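Local atomic coordinates of transcription factor GAMBIF1 (Anopheles gambiae, PDB entry 1BVO), a protein that binds DNA through its Rel homology domain and, as a Dorsal-like immune factor, probably activates transcription from specific regulatory sequences. Residues V105-R117 with F129-N141. Sequence-based numbering, arbitrary orientation.
With nucleotides of chain B; nucleotides of chain A.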
loop_
_atom_site.group_PDB
_atom_site.type_symbol
_atom_site.label_atom_id
_atom_site.label_comp_id
_atom_site.label_asym_id
_atom_site.label_seq_id
_atom_site.Cartn_x
_atom_site.Cartn_y
_atom_site.Cartn_z
ATOM N N VAL C 105 -11.248 1.998 -5.408
ATOM C CA VAL C 105 -10.158 1.171 -5.846
ATOM C C VAL C 105 -8.978 2.107 -5.776
ATOM O O VAL C 105 -9.113 3.294 -6.075
ATOM C CB VAL C 105 -10.277 0.811 -7.307
ATOM C CG1 VAL C 105 -9.552 -0.466 -7.564
ATOM C CG2 VAL C 105 -11.720 0.724 -7.735
ATOM N N LYS C 106 -7.815 1.564 -5.447
ATOM C CA LYS C 106 -6.576 2.339 -5.361
ATOM C C LYS C 106 -5.839 2.196 -6.712
ATOM O O LYS C 106 -6.041 1.198 -7.419
ATOM C CB LYS C 106 -5.729 1.814 -4.194
ATOM C CG LYS C 106 -5.508 0.314 -4.195
ATOM C CD LYS C 106 -4.589 -0.133 -3.059
ATOM C CE LYS C 106 -4.117 -1.582 -3.299
ATOM N NZ LYS C 106 -2.923 -1.945 -2.482
ATOM N N LYS C 107 -4.968 3.157 -7.047
ATOM C CA LYS C 107 -4.242 3.158 -8.331
ATOM C C LYS C 107 -3.754 1.803 -8.852
ATOM O O LYS C 107 -4.089 1.416 -9.973
ATOM C CB LYS C 107 -3.088 4.184 -8.342
ATOM C CG LYS C 107 -3.551 5.665 -8.495
ATOM C CD LYS C 107 -2.396 6.697 -8.620
ATOM C CE LYS C 107 -2.877 8.144 -8.349
ATOM N NZ LYS C 107 -3.372 8.418 -6.932
ATOM N N LYS C 108 -3.019 1.062 -8.030
ATOM C CA LYS C 108 -2.513 -0.253 -8.443
ATOM C C LYS C 108 -3.634 -1.110 -9.031
ATOM O O LYS C 108 -3.448 -1.772 -10.067
ATOM C CB LYS C 108 -1.826 -1.004 -7.277
ATOM C CG LYS C 108 -1.500 -0.169 -6.028
ATOM C CD LYS C 108 -0.077 -0.423 -5.528
ATOM C CE LYS C 108 0.776 0.843 -5.680
ATOM N NZ LYS C 108 2.253 0.609 -5.743
ATOM N N ASP C 109 -4.827 -0.997 -8.458
ATOM C CA ASP C 109 -5.947 -1.805 -8.912
ATOM C C ASP C 109 -6.853 -1.233 -9.996
ATOM O O ASP C 109 -7.642 -1.977 -10.579
ATOM C CB ASP C 109 -6.807 -2.224 -7.720
ATOM C CG ASP C 109 -5.991 -2.729 -6.539
ATOM O OD1 ASP C 109 -4.864 -3.238 -6.754
ATOM O OD2 ASP C 109 -6.456 -2.582 -5.387
ATOM N N VAL C 110 -6.747 0.055 -10.305
ATOM C CA VAL C 110 -7.619 0.624 -11.339
ATOM C C VAL C 110 -7.799 -0.261 -12.558
ATOM O O VAL C 110 -8.933 -0.512 -12.963
ATOM C CB VAL C 110 -7.152 2.002 -11.866
ATOM C CG1 VAL C 110 -7.979 2.393 -13.086
ATOM C CG2 VAL C 110 -7.313 3.070 -10.797
ATOM N N GLU C 111 -6.697 -0.757 -13.120
ATOM C CA GLU C 111 -6.786 -1.579 -14.327
ATOM C C GLU C 111 -7.637 -2.857 -14.198
ATOM O O GLU C 111 -8.660 -2.980 -14.870
ATOM C CB GLU C 111 -5.392 -1.882 -14.919
ATOM C CG GLU C 111 -5.432 -2.603 -16.290
ATOM C CD GLU C 111 -4.747 -1.843 -17.437
ATOM O OE1 GLU C 111 -3.956 -0.898 -17.179
ATOM O OE2 GLU C 111 -4.987 -2.212 -18.617
ATOM N N GLU C 112 -7.262 -3.758 -13.288
ATOM C CA GLU C 112 -7.977 -5.024 -13.045
ATOM C C GLU C 112 -9.461 -4.733 -12.787
ATOM O O GLU C 112 -10.343 -5.469 -13.243
ATOM C CB GLU C 112 -7.335 -5.763 -11.845
ATOM C CG GLU C 112 -8.170 -6.862 -11.172
ATOM C CD GLU C 112 -8.189 -6.728 -9.636
ATOM O OE1 GLU C 112 -7.205 -7.148 -8.968
ATOM O OE2 GLU C 112 -9.198 -6.205 -9.098
ATOM N N ALA C 113 -9.726 -3.619 -12.111
ATOM C CA ALA C 113 -11.085 -3.199 -11.792
ATOM C C ALA C 113 -11.848 -2.909 -13.075
ATOM O O ALA C 113 -12.885 -3.527 -13.346
ATOM C CB ALA C 113 -11.062 -1.974 -10.901
ATOM N N LEU C 114 -11.335 -1.968 -13.863
ATOM C CA LEU C 114 -11.959 -1.611 -15.129
ATOM C C LEU C 114 -12.017 -2.835 -16.021
ATOM O O LEU C 114 -12.902 -2.962 -16.865
ATOM C CB LEU C 114 -11.171 -0.509 -15.818
ATOM C CG LEU C 114 -11.364 0.853 -15.158
ATOM C CD1 LEU C 114 -10.492 1.880 -15.845
ATOM C CD2 LEU C 114 -12.832 1.242 -15.232
ATOM N N ARG C 115 -11.070 -3.742 -15.807
ATOM C CA ARG C 115 -11.007 -4.987 -16.556
ATOM C C ARG C 115 -12.343 -5.672 -16.256
ATOM O O ARG C 115 -13.123 -5.938 -17.167
ATOM C CB ARG C 115 -9.832 -5.844 -16.052
ATOM C CG ARG C 115 -9.464 -7.059 -16.915
ATOM C CD ARG C 115 -8.894 -8.197 -16.073
ATOM N NE ARG C 115 -9.868 -9.273 -15.849
ATOM C CZ ARG C 115 -10.252 -9.727 -14.653
ATOM N NH1 ARG C 115 -9.748 -9.196 -13.536
ATOM N NH2 ARG C 115 -11.166 -10.704 -14.578
ATOM N N LEU C 116 -12.647 -5.824 -14.968
ATOM C CA LEU C 116 -13.889 -6.456 -14.518
ATOM C C LEU C 116 -15.176 -5.739 -14.933
ATOM O O LEU C 116 -16.143 -6.397 -15.319
ATOM C CB LEU C 116 -13.863 -6.685 -12.996
ATOM C CG LEU C 116 -12.940 -7.800 -12.488
ATOM C CD1 LEU C 116 -12.709 -7.678 -10.987
ATOM C CD2 LEU C 116 -13.536 -9.159 -12.831
ATOM N N ARG C 117 -15.207 -4.409 -14.860
ATOM C CA ARG C 117 -16.407 -3.666 -15.257
ATOM C C ARG C 117 -16.745 -4.079 -16.698
ATOM O O ARG C 117 -17.910 -4.273 -17.025
ATOM C CB ARG C 117 -16.173 -2.148 -15.140
ATOM C CG ARG C 117 -17.440 -1.259 -15.289
ATOM C CD ARG C 117 -18.405 -1.366 -14.099
ATOM N NE ARG C 117 -17.714 -1.268 -12.804
ATOM C CZ ARG C 117 -17.256 -0.139 -12.263
ATOM N NH1 ARG C 117 -17.423 1.018 -12.900
ATOM N NH2 ARG C 117 -16.576 -0.195 -11.111
ATOM N N PHE C 129 -13.150 0.649 -22.853
ATOM C CA PHE C 129 -12.225 0.779 -21.745
ATOM C C PHE C 129 -10.848 1.286 -22.102
ATOM O O PHE C 129 -9.842 0.870 -21.518
ATOM C CB PHE C 129 -12.212 -0.505 -20.924
ATOM C CG PHE C 129 -13.534 -0.781 -20.296
ATOM C CD1 PHE C 129 -14.613 -1.155 -21.090
ATOM C CD2 PHE C 129 -13.743 -0.532 -18.949
ATOM C CE1 PHE C 129 -15.882 -1.261 -20.556
ATOM C CE2 PHE C 129 -15.009 -0.637 -18.406
ATOM C CZ PHE C 129 -16.081 -1.001 -19.209
ATOM N N GLY C 130 -10.838 2.294 -22.972
ATOM C CA GLY C 130 -9.591 2.888 -23.412
ATOM C C GLY C 130 -8.834 3.436 -22.224
ATOM O O GLY C 130 -7.630 3.205 -22.063
ATOM N N HIS C 131 -9.582 4.066 -21.326
ATOM C CA HIS C 131 -9.025 4.669 -20.136
ATOM C C HIS C 131 -8.307 3.702 -19.174
ATOM O O HIS C 131 -7.591 4.143 -18.284
ATOM C CB HIS C 131 -10.111 5.491 -19.440
ATOM C CG HIS C 131 -11.259 4.688 -18.913
ATOM N ND1 HIS C 131 -11.808 3.620 -19.605
ATOM C CD2 HIS C 131 -11.903 4.744 -17.728
ATOM C CE1 HIS C 131 -12.732 3.051 -18.853
ATOM N NE2 HIS C 131 -12.811 3.710 -17.710
ATOM N N ALA C 132 -8.461 2.393 -19.384
ATOM C CA ALA C 132 -7.794 1.409 -18.523
ATOM C C ALA C 132 -6.273 1.406 -18.731
ATOM O O ALA C 132 -5.533 1.120 -17.805
ATOM C CB ALA C 132 -8.378 0.012 -18.747
ATOM N N LYS C 133 -5.825 1.777 -19.935
ATOM C CA LYS C 133 -4.401 1.847 -20.295
ATOM C C LYS C 133 -3.731 3.071 -19.631
ATOM O O LYS C 133 -2.584 2.999 -19.181
ATOM C CB LYS C 133 -4.241 1.961 -21.829
ATOM C CG LYS C 133 -4.865 0.828 -22.683
ATOM C CD LYS C 133 -4.667 1.086 -24.192
ATOM C CE LYS C 133 -5.990 1.196 -24.955
ATOM N NZ LYS C 133 -6.536 -0.128 -25.376
ATOM N N GLU C 134 -4.455 4.187 -19.607
ATOM C CA GLU C 134 -4.021 5.463 -19.027
ATOM C C GLU C 134 -4.744 5.549 -17.674
ATOM O O GLU C 134 -5.743 6.247 -17.549
ATOM C CB GLU C 134 -4.528 6.582 -19.948
ATOM C CG GLU C 134 -3.523 7.646 -20.345
ATOM C CD GLU C 134 -4.068 8.564 -21.440
ATOM O OE1 GLU C 134 -4.788 9.541 -21.109
ATOM O OE2 GLU C 134 -3.782 8.300 -22.636
ATOM N N PRO C 135 -4.200 4.919 -16.617
ATOM C CA PRO C 135 -4.856 4.939 -15.300
ATOM C C PRO C 135 -4.784 6.205 -14.431
ATOM O O PRO C 135 -5.636 6.408 -13.565
ATOM C CB PRO C 135 -4.228 3.739 -14.573
ATOM C CG PRO C 135 -3.323 3.076 -15.633
ATOM C CD PRO C 135 -2.926 4.198 -16.527
ATOM N N GLY C 136 -3.752 7.024 -14.621
ATOM C CA GLY C 136 -3.598 8.234 -13.828
ATOM C C GLY C 136 -4.524 9.347 -14.278
ATOM O O GLY C 136 -4.746 10.316 -13.557
ATOM N N SER C 137 -5.065 9.208 -15.483
ATOM C CA SER C 137 -5.971 10.207 -16.036
ATOM C C SER C 137 -7.310 10.239 -15.297
ATOM O O SER C 137 -8.040 11.231 -15.361
ATOM C CB SER C 137 -6.226 9.869 -17.490
ATOM O OG SER C 137 -6.439 8.483 -17.600
ATOM N N ILE C 138 -7.632 9.136 -14.624
ATOM C CA ILE C 138 -8.878 9.021 -13.881
ATOM C C ILE C 138 -8.780 9.631 -12.497
ATOM O O ILE C 138 -7.939 9.206 -11.691
ATOM C CB ILE C 138 -9.265 7.553 -13.739
ATOM C CG1 ILE C 138 -9.224 6.891 -15.110
ATOM C CG2 ILE C 138 -10.641 7.418 -13.097
ATOM C CD1 ILE C 138 -9.314 5.398 -15.063
ATOM N N ASP C 139 -9.652 10.583 -12.193
ATOM C CA ASP C 139 -9.635 11.203 -10.884
ATOM C C ASP C 139 -10.285 10.287 -9.843
ATOM O O ASP C 139 -11.513 10.114 -9.803
ATOM C CB ASP C 139 -10.353 12.534 -10.928
ATOM C CG ASP C 139 -10.373 13.238 -9.568
ATOM O OD1 ASP C 139 -9.728 12.744 -8.603
ATOM O OD2 ASP C 139 -11.024 14.293 -9.464
ATOM N N LEU C 140 -9.461 9.726 -8.962
ATOM C CA LEU C 140 -9.957 8.824 -7.931
ATOM C C LEU C 140 -10.577 9.506 -6.712
ATOM O O LEU C 140 -10.748 8.870 -5.663
ATOM C CB LEU C 140 -8.853 7.869 -7.488
ATOM C CG LEU C 140 -8.308 7.005 -8.623
ATOM C CD1 LEU C 140 -7.299 6.032 -8.078
ATOM C CD2 LEU C 140 -9.445 6.273 -9.320
ATOM N N ASN C 141 -10.977 10.763 -6.860
ATOM C CA ASN C 141 -11.595 11.487 -5.760
ATOM C C ASN C 141 -12.961 12.027 -6.075
ATOM O O ASN C 141 -13.549 12.770 -5.288
ATOM C CB ASN C 141 -10.709 12.625 -5.310
ATOM C CG ASN C 141 -9.864 12.238 -4.144
ATOM O OD1 ASN C 141 -8.950 11.403 -4.275
ATOM N ND2 ASN C 141 -10.183 12.802 -2.965
ATOM P P DA B 9 -4.542 5.173 -3.650
ATOM O OP1 DA B 9 -4.058 4.343 -4.786
ATOM O OP2 DA B 9 -5.875 5.820 -3.727
ATOM O "O5'" DA B 9 -4.332 4.355 -2.314
ATOM C "C5'" DA B 9 -3.100 3.682 -2.148
ATOM C "C4'" DA B 9 -2.962 3.175 -0.733
ATOM O "O4'" DA B 9 -2.883 4.287 0.177
ATOM C "C3'" DA B 9 -4.077 2.264 -0.239
ATOM O "O3'" DA B 9 -3.457 1.021 0.114
ATOM C "C2'" DA B 9 -4.672 3.019 0.953
ATOM C "C1'" DA B 9 -3.582 3.998 1.372
ATOM N N9 DA B 9 -4.045 5.280 1.902
ATOM C C8 DA B 9 -4.959 6.136 1.335
ATOM N N7 DA B 9 -5.149 7.239 2.027
ATOM C C5 DA B 9 -4.306 7.086 3.122
ATOM C C6 DA B 9 -4.051 7.909 4.231
ATOM N N6 DA B 9 -4.650 9.084 4.422
ATOM N N1 DA B 9 -3.164 7.478 5.133
ATOM C C2 DA B 9 -2.575 6.279 4.939
ATOM N N3 DA B 9 -2.744 5.422 3.947
ATOM C C4 DA B 9 -3.624 5.883 3.060
ATOM P P DT A 9 -4.486 5.248 -3.558
ATOM O OP1 DT A 9 -4.070 4.466 -4.743
ATOM O OP2 DT A 9 -5.814 5.897 -3.549
ATOM O "O5'" DT A 9 -4.303 4.310 -2.294
ATOM C "C5'" DT A 9 -3.021 3.769 -2.029
ATOM C "C4'" DT A 9 -2.920 3.269 -0.613
ATOM O "O4'" DT A 9 -2.837 4.363 0.335
ATOM C "C3'" DT A 9 -4.042 2.354 -0.137
ATOM O "O3'" DT A 9 -3.430 1.115 0.210
ATOM C "C2'" DT A 9 -4.633 3.097 1.063
ATOM C "C1'" DT A 9 -3.481 3.973 1.531
ATOM N N1 DT A 9 -3.795 5.215 2.309
ATOM C C2 DT A 9 -3.153 5.425 3.532
ATOM O O2 DT A 9 -2.402 4.616 4.047
ATOM N N3 DT A 9 -3.442 6.616 4.140
ATOM C C4 DT A 9 -4.297 7.592 3.689
ATOM O O4 DT A 9 -4.433 8.637 4.345
ATOM C C5 DT A 9 -4.972 7.289 2.442
ATOM C C7 DT A 9 -5.977 8.265 1.906
ATOM C C6 DT A 9 -4.680 6.137 1.821
ATOM P P DT A 10 -4.325 -0.135 0.657
ATOM O OP1 DT A 10 -3.815 -1.331 -0.059
ATOM O OP2 DT A 10 -5.763 0.210 0.558
ATOM O "O5'" DT A 10 -3.915 -0.271 2.177
ATOM C "C5'" DT A 10 -3.821 0.902 2.958
ATOM C "C4'" DT A 10 -3.124 0.607 4.253
ATOM O "O4'" DT A 10 -3.006 1.859 4.953
ATOM C "C3'" DT A 10 -3.891 -0.331 5.184
ATOM O "O3'" DT A 10 -2.959 -1.216 5.807
ATOM C "C2'" DT A 10 -4.643 0.607 6.124
ATOM C "C1'" DT A 10 -3.856 1.909 6.089
ATOM N N1 DT A 10 -4.703 3.105 5.935
ATOM C C2 DT A 10 -4.526 4.175 6.800
ATOM O O2 DT A 10 -3.714 4.167 7.714
ATOM N N3 DT A 10 -5.342 5.259 6.552
ATOM C C4 DT A 10 -6.298 5.373 5.558
ATOM O O4 DT A 10 -6.953 6.416 5.451
ATOM C C5 DT A 10 -6.439 4.207 4.703
ATOM C C7 DT A 10 -7.457 4.236 3.611
ATOM C C6 DT A 10 -5.647 3.148 4.929
#
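Segment 105-117, on helix 107-120, and the loop 129-141 lie alongside each other, Glu111 facing Ala132 at the closest CA pair (5.2 Å), with the CA of Leu140 nearest that of Lys106 at the other end of the contact. Both belong to the Rel homology DNA-binding domain, and the loop leads back from the helix into strand 142-152 of the main beta-sheet. Val110 and Leu114, one turn apart, point their side chains at the loop. CD1 of Leu114 sits over one face of the His131 ring, 3.8 Å from its centroid in a CH-pi contact, and also touches Ala132 CB and Ile138 CD1. His131 NE2 hydrogen-bonds the Pro68 carbonyl, which helps hold the ring against the leucine. CG1 of Val110, anti to the backbone N (chi1 171°), reaches Ile138 CD1 at 3.8 Å, while CG2 turns to Leu140. Toward the far end, the Phe129 ring comes obliquely against Leu114 O and Arg117 CB; the arginine's guanidinium leads away to the carbonyls of His69 and His71. Leu140 CD1 packs against Lys107 CG at 3.8 Å, next to the DNA backbone. There the Lys106 ammonium binds a backbone phosphate, NZ to OP1 of DT10 of chain A, and the Lys107 amide N donates to a phosphate OP1 modelled in two overlapping alternatives, DA9 of chain B (2.7 Å) and DT9 of chain A.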